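Local coordinates for protein putative xanthine dehydrogenase YAGS fad-binding subunit (Escherichia coli, PDB 5G5G) that probably oxidises aldehydes as the molybdenum-bearing subunit of a periplasmic aldehyde oxidase, binding a pterin cytosine dinucleotide cofactor, at residues C[604-616]-C[666-678]. Sequence-based numbering, arbitrary orientation.
Sequences VRRMLAVCAAGRI and DIPKQEVIFLDDT. With MCN (pterin cytosine dinucleotide), chain Y.
Where the paired strands end, the carboxylate of Asp677 reaches across to Gly614, in the turn that follows strand 604-612. Its OD2 accepts a hydrogen bond from Gly614 N at 2.8 Å through the lone pair pointing away from OD1. CG stands anti to the backbone N (chi1 -173°), which directs the carboxylate to the turn, and CG also rests on Ala612 CB. OD1 is hydrogen-bonded to Gln400 NE2. An alanine in place of Asp677 would probably leave Gly614 N without its acceptor and remove one of the two bonds to Gln400 NE2, freeing the turn to shift. One water joins Ala613 N, Gly614 O and Leu675 O. Beyond the turn, Ile616 crosses the Phe674 side chain at about a right angle. Its CD1 makes a CH-pi contact over one ring face, 4.0 Å from the centroid. Val672 CG1 also lies over a ring face, toward the rim.

Strands 604-612 and 669-674 are parallel neighbours in a mixed sheet of the molybdopterin-binding region, with 669-674 outermost within this chain. A beta-alpha-beta crossover links them through helix 619-638, which covers the face bearing Met607, Gln670 and Phe674. Six backbone hydrogen bonds run along the pair, from Met607 N to Lys669 O up to Leu675 N, just past the strand, to Cys611 O. Toward the start of the strands, Met607 SD lies alongside Gln670 NE2 at 3.9 Å, and NE2 is hydrogen-bonded to Thr631 OG1. Pro668 CG packs on Val604 CG1 at 3.7 Å. The turn also meets the cofactor: Arg615 O accepts a hydrogen bond from N4 of the cytosine at 2.9 Å.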
loop_
_atom_site.group_PDB
_atom_site.type_symbol
_atom_site.label_atom_id
_atom_site.label_comp_id
_atom_site.label_asym_id
_atom_site.label_seq_id
_atom_site.Cartn_x
_atom_site.Cartn_y
_atom_site.Cartn_z
ATOM N N VAL C 604 3.329 -17.054 -3.174
ATOM C CA VAL C 604 4.644 -17.075 -3.771
ATOM C C VAL C 604 5.643 -17.724 -2.840
ATOM O O VAL C 604 5.722 -17.374 -1.667
ATOM C CB VAL C 604 5.103 -15.678 -4.158
ATOM C CG1 VAL C 604 6.430 -15.708 -4.950
ATOM C CG2 VAL C 604 4.015 -15.010 -4.994
ATOM N N ARG C 605 6.452 -18.630 -3.381
ATOM C CA ARG C 605 7.425 -19.393 -2.619
ATOM C C ARG C 605 8.863 -18.918 -2.676
ATOM O O ARG C 605 9.562 -19.043 -1.670
ATOM C CB ARG C 605 7.384 -20.847 -3.022
ATOM C CG ARG C 605 6.064 -21.493 -2.600
ATOM C CD ARG C 605 5.743 -22.734 -3.410
ATOM N NE ARG C 605 6.702 -23.824 -3.182
ATOM C CZ ARG C 605 6.540 -24.841 -2.328
ATOM N NH1 ARG C 605 5.460 -24.949 -1.593
ATOM N NH2 ARG C 605 7.469 -25.783 -2.258
ATOM N N ARG C 606 9.290 -18.365 -3.816
ATOM C CA ARG C 606 10.642 -17.911 -4.022
ATOM C C ARG C 606 10.630 -16.961 -5.209
ATOM O O ARG C 606 9.928 -17.222 -6.201
ATOM C CB ARG C 606 11.498 -19.134 -4.318
ATOM C CG ARG C 606 12.971 -18.891 -4.357
ATOM C CD ARG C 606 13.681 -20.255 -4.293
ATOM N NE ARG C 606 13.152 -21.316 -5.179
ATOM C CZ ARG C 606 13.775 -21.817 -6.260
ATOM N NH1 ARG C 606 14.938 -21.358 -6.665
ATOM N NH2 ARG C 606 13.246 -22.800 -6.952
ATOM N N MET C 607 11.383 -15.858 -5.089
ATOM C CA MET C 607 11.590 -14.934 -6.214
ATOM C C MET C 607 13.049 -14.577 -6.368
ATOM O O MET C 607 13.726 -14.344 -5.370
ATOM C CB MET C 607 10.765 -13.655 -6.012
ATOM C CG MET C 607 9.298 -13.897 -5.772
ATOM S SD MET C 607 8.453 -12.320 -5.453
ATOM C CE MET C 607 8.452 -11.605 -7.070
ATOM N N LEU C 608 13.500 -14.551 -7.629
ATOM C CA LEU C 608 14.834 -14.097 -7.994
ATOM C C LEU C 608 14.699 -13.034 -9.076
ATOM O O LEU C 608 13.970 -13.226 -10.041
ATOM C CB LEU C 608 15.720 -15.226 -8.493
ATOM C CG LEU C 608 17.083 -14.830 -9.078
ATOM C CD1 LEU C 608 17.988 -14.215 -8.025
ATOM C CD2 LEU C 608 17.757 -16.035 -9.723
ATOM N N ALA C 609 15.379 -11.916 -8.916
ATOM C CA ALA C 609 15.553 -10.922 -9.992
ATOM C C ALA C 609 17.050 -10.780 -10.312
ATOM O O ALA C 609 17.857 -10.527 -9.411
ATOM C CB ALA C 609 15.010 -9.580 -9.580
ATOM N N VAL C 610 17.398 -10.898 -11.585
ATOM C CA VAL C 610 18.719 -10.579 -12.032
ATOM C C VAL C 610 18.633 -9.329 -12.932
ATOM O O VAL C 610 17.966 -9.341 -13.971
ATOM C CB VAL C 610 19.393 -11.760 -12.765
ATOM C CG1 VAL C 610 20.820 -11.401 -13.147
ATOM C CG2 VAL C 610 19.379 -13.063 -11.920
ATOM N N CYS C 611 19.307 -8.242 -12.513
ATOM C CA CYS C 611 19.196 -6.937 -13.147
ATOM C C CYS C 611 20.504 -6.433 -13.729
ATOM O O CYS C 611 21.601 -6.612 -13.117
ATOM C CB CYS C 611 18.737 -5.944 -12.084
ATOM S SG CYS C 611 17.145 -6.345 -11.421
ATOM N N ALA C 612 20.373 -5.752 -14.869
ATOM C CA ALA C 612 21.454 -5.014 -15.519
ATOM C C ALA C 612 21.009 -3.557 -15.666
ATOM O O ALA C 612 20.163 -3.222 -16.517
ATOM C CB ALA C 612 21.760 -5.628 -16.865
ATOM N N ALA C 613 21.538 -2.708 -14.770
ATOM C CA ALA C 613 21.095 -1.318 -14.637
ATOM C C ALA C 613 22.300 -0.372 -14.524
ATOM O O ALA C 613 22.351 0.576 -13.731
ATOM C CB ALA C 613 20.191 -1.218 -13.422
ATOM N N GLY C 614 23.277 -0.598 -15.372
ATOM C CA GLY C 614 24.574 0.135 -15.283
ATOM C C GLY C 614 25.365 -0.188 -14.018
ATOM O O GLY C 614 25.100 -1.174 -13.332
ATOM N N ARG C 615 26.283 0.699 -13.688
ATOM C CA ARG C 615 27.018 0.625 -12.402
ATOM C C ARG C 615 26.057 0.854 -11.259
ATOM O O ARG C 615 25.348 1.865 -11.261
ATOM C CB ARG C 615 28.109 1.673 -12.379
ATOM C CG ARG C 615 28.733 1.896 -10.984
ATOM C CD ARG C 615 29.893 2.843 -11.096
ATOM N NE ARG C 615 31.052 2.262 -11.754
ATOM C CZ ARG C 615 32.031 2.972 -12.330
ATOM N NH1 ARG C 615 31.953 4.308 -12.452
ATOM N NH2 ARG C 615 33.091 2.341 -12.837
ATOM N N ILE C 616 26.017 -0.067 -10.311
ATOM C CA ILE C 616 25.196 0.108 -9.129
ATOM C C ILE C 616 25.925 0.967 -8.103
ATOM O O ILE C 616 27.080 0.704 -7.738
ATOM C CB ILE C 616 24.828 -1.267 -8.519
ATOM C CG1 ILE C 616 24.023 -2.083 -9.557
ATOM C CG2 ILE C 616 24.105 -1.070 -7.197
ATOM C CD1 ILE C 616 22.697 -1.513 -9.917
ATOM N N ASP C 666 2.652 -12.584 3.000
ATOM C CA ASP C 666 2.720 -12.868 1.572
ATOM C C ASP C 666 4.165 -13.045 1.036
ATOM O O ASP C 666 4.328 -13.542 -0.073
ATOM C CB ASP C 666 2.112 -11.695 0.775
ATOM C CG ASP C 666 0.615 -11.580 0.942
ATOM O OD1 ASP C 666 -0.071 -12.638 0.836
ATOM O OD2 ASP C 666 0.126 -10.429 1.201
ATOM N N ILE C 667 5.182 -12.628 1.791
ATOM C CA ILE C 667 6.481 -12.381 1.206
ATOM C C ILE C 667 7.357 -13.597 1.327
ATOM O O ILE C 667 7.586 -14.055 2.421
ATOM C CB ILE C 667 7.214 -11.185 1.868
ATOM C CG1 ILE C 667 6.290 -9.966 1.939
ATOM C CG2 ILE C 667 8.505 -10.863 1.072
ATOM C CD1 ILE C 667 5.711 -9.555 0.603
ATOM N N PRO C 668 7.884 -14.100 0.196
ATOM C CA PRO C 668 8.772 -15.241 0.147
ATOM C C PRO C 668 10.201 -14.777 0.283
ATOM O O PRO C 668 10.495 -13.562 0.469
ATOM C CB PRO C 668 8.555 -15.778 -1.245
ATOM C CG PRO C 668 8.371 -14.565 -2.044
ATOM C CD PRO C 668 7.640 -13.575 -1.150
ATOM N N LYS C 669 11.083 -15.774 0.188
ATOM C CA LYS C 669 12.479 -15.497 -0.034
ATOM C C LYS C 669 12.573 -14.659 -1.310
ATOM O O LYS C 669 12.006 -15.044 -2.331
ATOM C CB LYS C 669 13.198 -16.833 -0.181
ATOM C CG LYS C 669 14.655 -16.825 -0.577
ATOM C CD LYS C 669 15.080 -18.303 -0.712
ATOM C CE LYS C 669 15.713 -18.625 -2.034
ATOM N NZ LYS C 669 17.067 -18.025 -1.971
ATOM N N GLN C 670 13.265 -13.526 -1.227
ATOM C CA GLN C 670 13.506 -12.634 -2.397
ATOM C C GLN C 670 15.016 -12.384 -2.586
ATOM O O GLN C 670 15.669 -11.781 -1.720
ATOM C CB GLN C 670 12.784 -11.326 -2.234
ATOM C CG GLN C 670 11.274 -11.466 -2.211
ATOM C CD GLN C 670 10.566 -10.142 -1.879
ATOM O OE1 GLN C 670 11.032 -9.324 -1.051
ATOM N NE2 GLN C 670 9.433 -9.947 -2.496
ATOM N N GLU C 671 15.553 -12.849 -3.708
ATOM C CA GLU C 671 16.984 -12.700 -4.032
ATOM C C GLU C 671 17.165 -11.783 -5.227
ATOM O O GLU C 671 16.348 -11.753 -6.126
ATOM C CB GLU C 671 17.632 -14.035 -4.313
ATOM C CG GLU C 671 17.613 -14.966 -3.106
ATOM C CD GLU C 671 18.509 -14.473 -1.961
ATOM O OE1 GLU C 671 19.577 -13.849 -2.259
ATOM O OE2 GLU C 671 18.116 -14.687 -0.762
ATOM N N VAL C 672 18.216 -10.987 -5.181
ATOM C CA VAL C 672 18.536 -10.051 -6.242
ATOM C C VAL C 672 20.017 -10.204 -6.614
ATOM O O VAL C 672 20.857 -10.267 -5.721
ATOM C CB VAL C 672 18.279 -8.597 -5.835
ATOM C CG1 VAL C 672 18.608 -7.653 -6.998
ATOM C CG2 VAL C 672 16.840 -8.342 -5.389
ATOM N N ILE C 673 20.329 -10.206 -7.919
ATOM C CA ILE C 673 21.742 -10.200 -8.382
ATOM C C ILE C 673 21.839 -9.040 -9.354
ATOM O O ILE C 673 21.011 -8.954 -10.270
ATOM C CB ILE C 673 22.109 -11.494 -9.103
ATOM C CG1 ILE C 673 22.102 -12.683 -8.109
ATOM C CG2 ILE C 673 23.483 -11.390 -9.786
ATOM C CD1 ILE C 673 22.253 -14.026 -8.757
ATOM N N PHE C 674 22.846 -8.197 -9.169
ATOM C CA PHE C 674 23.146 -7.141 -10.123
ATOM C C PHE C 674 24.329 -7.534 -10.950
ATOM O O PHE C 674 25.397 -7.768 -10.409
ATOM C CB PHE C 674 23.426 -5.821 -9.435
ATOM C CG PHE C 674 22.224 -5.275 -8.707
ATOM C CD1 PHE C 674 21.154 -4.760 -9.437
ATOM C CD2 PHE C 674 22.205 -5.247 -7.346
ATOM C CE1 PHE C 674 20.023 -4.237 -8.789
ATOM C CE2 PHE C 674 21.082 -4.740 -6.692
ATOM C CZ PHE C 674 20.000 -4.266 -7.419
ATOM N N LEU C 675 24.150 -7.617 -12.257
ATOM C CA LEU C 675 25.293 -7.748 -13.141
ATOM C C LEU C 675 26.061 -6.439 -13.167
ATOM O O LEU C 675 25.473 -5.350 -13.020
ATOM C CB LEU C 675 24.813 -8.084 -14.574
ATOM C CG LEU C 675 24.068 -9.418 -14.699
ATOM C CD1 LEU C 675 23.808 -9.774 -16.169
ATOM C CD2 LEU C 675 24.798 -10.562 -14.064
ATOM N N ASP C 676 27.374 -6.512 -13.306
ATOM C CA ASP C 676 28.228 -5.325 -13.550
ATOM C C ASP C 676 27.789 -4.884 -14.960
ATOM O O ASP C 676 28.038 -5.606 -15.917
ATOM C CB ASP C 676 29.772 -5.650 -13.636
ATOM C CG ASP C 676 30.563 -5.646 -12.263
ATOM O OD1 ASP C 676 29.942 -5.389 -11.211
ATOM O OD2 ASP C 676 31.840 -5.934 -12.249
ATOM N N ASP C 677 27.154 -3.758 -15.101
ATOM C CA ASP C 677 26.658 -3.350 -16.368
ATOM C C ASP C 677 27.129 -1.925 -16.658
ATOM O O ASP C 677 26.487 -1.191 -17.368
ATOM C CB ASP C 677 25.158 -3.472 -16.275
ATOM C CG ASP C 677 24.459 -3.240 -17.555
ATOM O OD1 ASP C 677 24.846 -3.910 -18.570
ATOM O OD2 ASP C 677 23.475 -2.417 -17.552
ATOM N N THR C 678 28.304 -1.589 -16.145
ATOM C CA THR C 678 28.901 -0.237 -16.229
ATOM C C THR C 678 28.766 0.310 -17.646
ATOM O O THR C 678 29.229 -0.344 -18.621
ATOM C CB THR C 678 30.409 -0.325 -15.869
ATOM O OG1 THR C 678 30.500 -0.848 -14.542
ATOM C CG2 THR C 678 31.084 0.993 -15.907
HETATM N N1 MCN Y . 20.382 2.940 -7.406
HETATM C C2 MCN Y . 21.765 2.528 -7.139
HETATM N N3 MCN Y . 22.400 2.488 -8.528
HETATM C C4 MCN Y . 21.915 2.621 -9.752
HETATM C C5 MCN Y . 20.510 3.157 -9.749
HETATM C C6 MCN Y . 19.836 3.213 -8.638
HETATM O O2 MCN Y . 22.287 2.320 -6.173
HETATM N N4 MCN Y . 22.505 2.450 -10.881
HETATM C "C1'" MCN Y . 19.564 2.843 -6.208
HETATM C C2D MCN Y . 19.823 4.046 -5.225
HETATM O "O2'" MCN Y . 19.518 3.649 -3.891
HETATM C "C3'" MCN Y . 18.845 4.966 -5.755
HETATM C C4D MCN Y . 17.496 4.214 -6.154
HETATM O O4D MCN Y . 18.177 2.931 -6.560
HETATM O "O3'" MCN Y . 18.412 6.093 -4.911
HETATM C "C5'" MCN Y . 16.649 4.586 -7.223
HETATM O "O5'" MCN Y . 17.308 5.290 -8.249
HETATM P PA MCN Y . 16.612 5.405 -9.630
HETATM O O1A MCN Y . 17.371 6.474 -10.414
HETATM O O2A MCN Y . 16.379 4.052 -10.205
HETATM O O3A MCN Y . 15.089 6.025 -9.261
HETATM P PB MCN Y . 14.800 7.562 -9.034
HETATM O O1B MCN Y . 14.488 8.215 -10.311
HETATM O O2B MCN Y . 15.851 8.146 -8.147
HETATM O O3B MCN Y . 13.535 7.407 -8.112
HETATM C C10 MCN Y . 12.195 7.233 -8.740
HETATM C "C9'" MCN Y . 11.705 5.828 -8.732
HETATM C "C8'" MCN Y . 10.319 5.817 -9.580
HETATM S "S8'" MCN Y . 10.196 6.643 -11.033
HETATM C "C7'" MCN Y . 9.343 5.329 -8.988
HETATM S "S7'" MCN Y . 7.692 5.406 -9.671
HETATM C "C6'" MCN Y . 9.474 4.398 -7.744
HETATM C C7 MCN Y . 11.046 4.144 -7.572
HETATM O "O9'" MCN Y . 11.762 5.310 -7.506
HETATM N "N5'" MCN Y . 9.019 5.321 -6.577
HETATM C C4A MCN Y . 9.367 4.917 -5.177
HETATM N "N8'" MCN Y . 11.229 3.483 -6.262
HETATM C C4B MCN Y . 10.616 3.969 -5.163
HETATM N "N1'" MCN Y . 10.941 3.418 -3.923
HETATM C "C2'" MCN Y . 10.550 4.003 -2.714
HETATM N "N2'" MCN Y . 10.822 3.510 -1.603
HETATM N "N3'" MCN Y . 9.455 4.817 -2.809
HETATM C "C4'" MCN Y . 8.919 5.486 -3.897
HETATM O "O4'" MCN Y . 7.983 6.292 -4.059
HETATM O O HOH W 1 2.621 -15.027 -1.440
HETATM O O HOH W 2 10.484 -18.381 0.947
HETATM O O HOH W 3 23.510 -3.497 -12.927
HETATM O O HOH W 4 26.704 -2.882 -11.331
#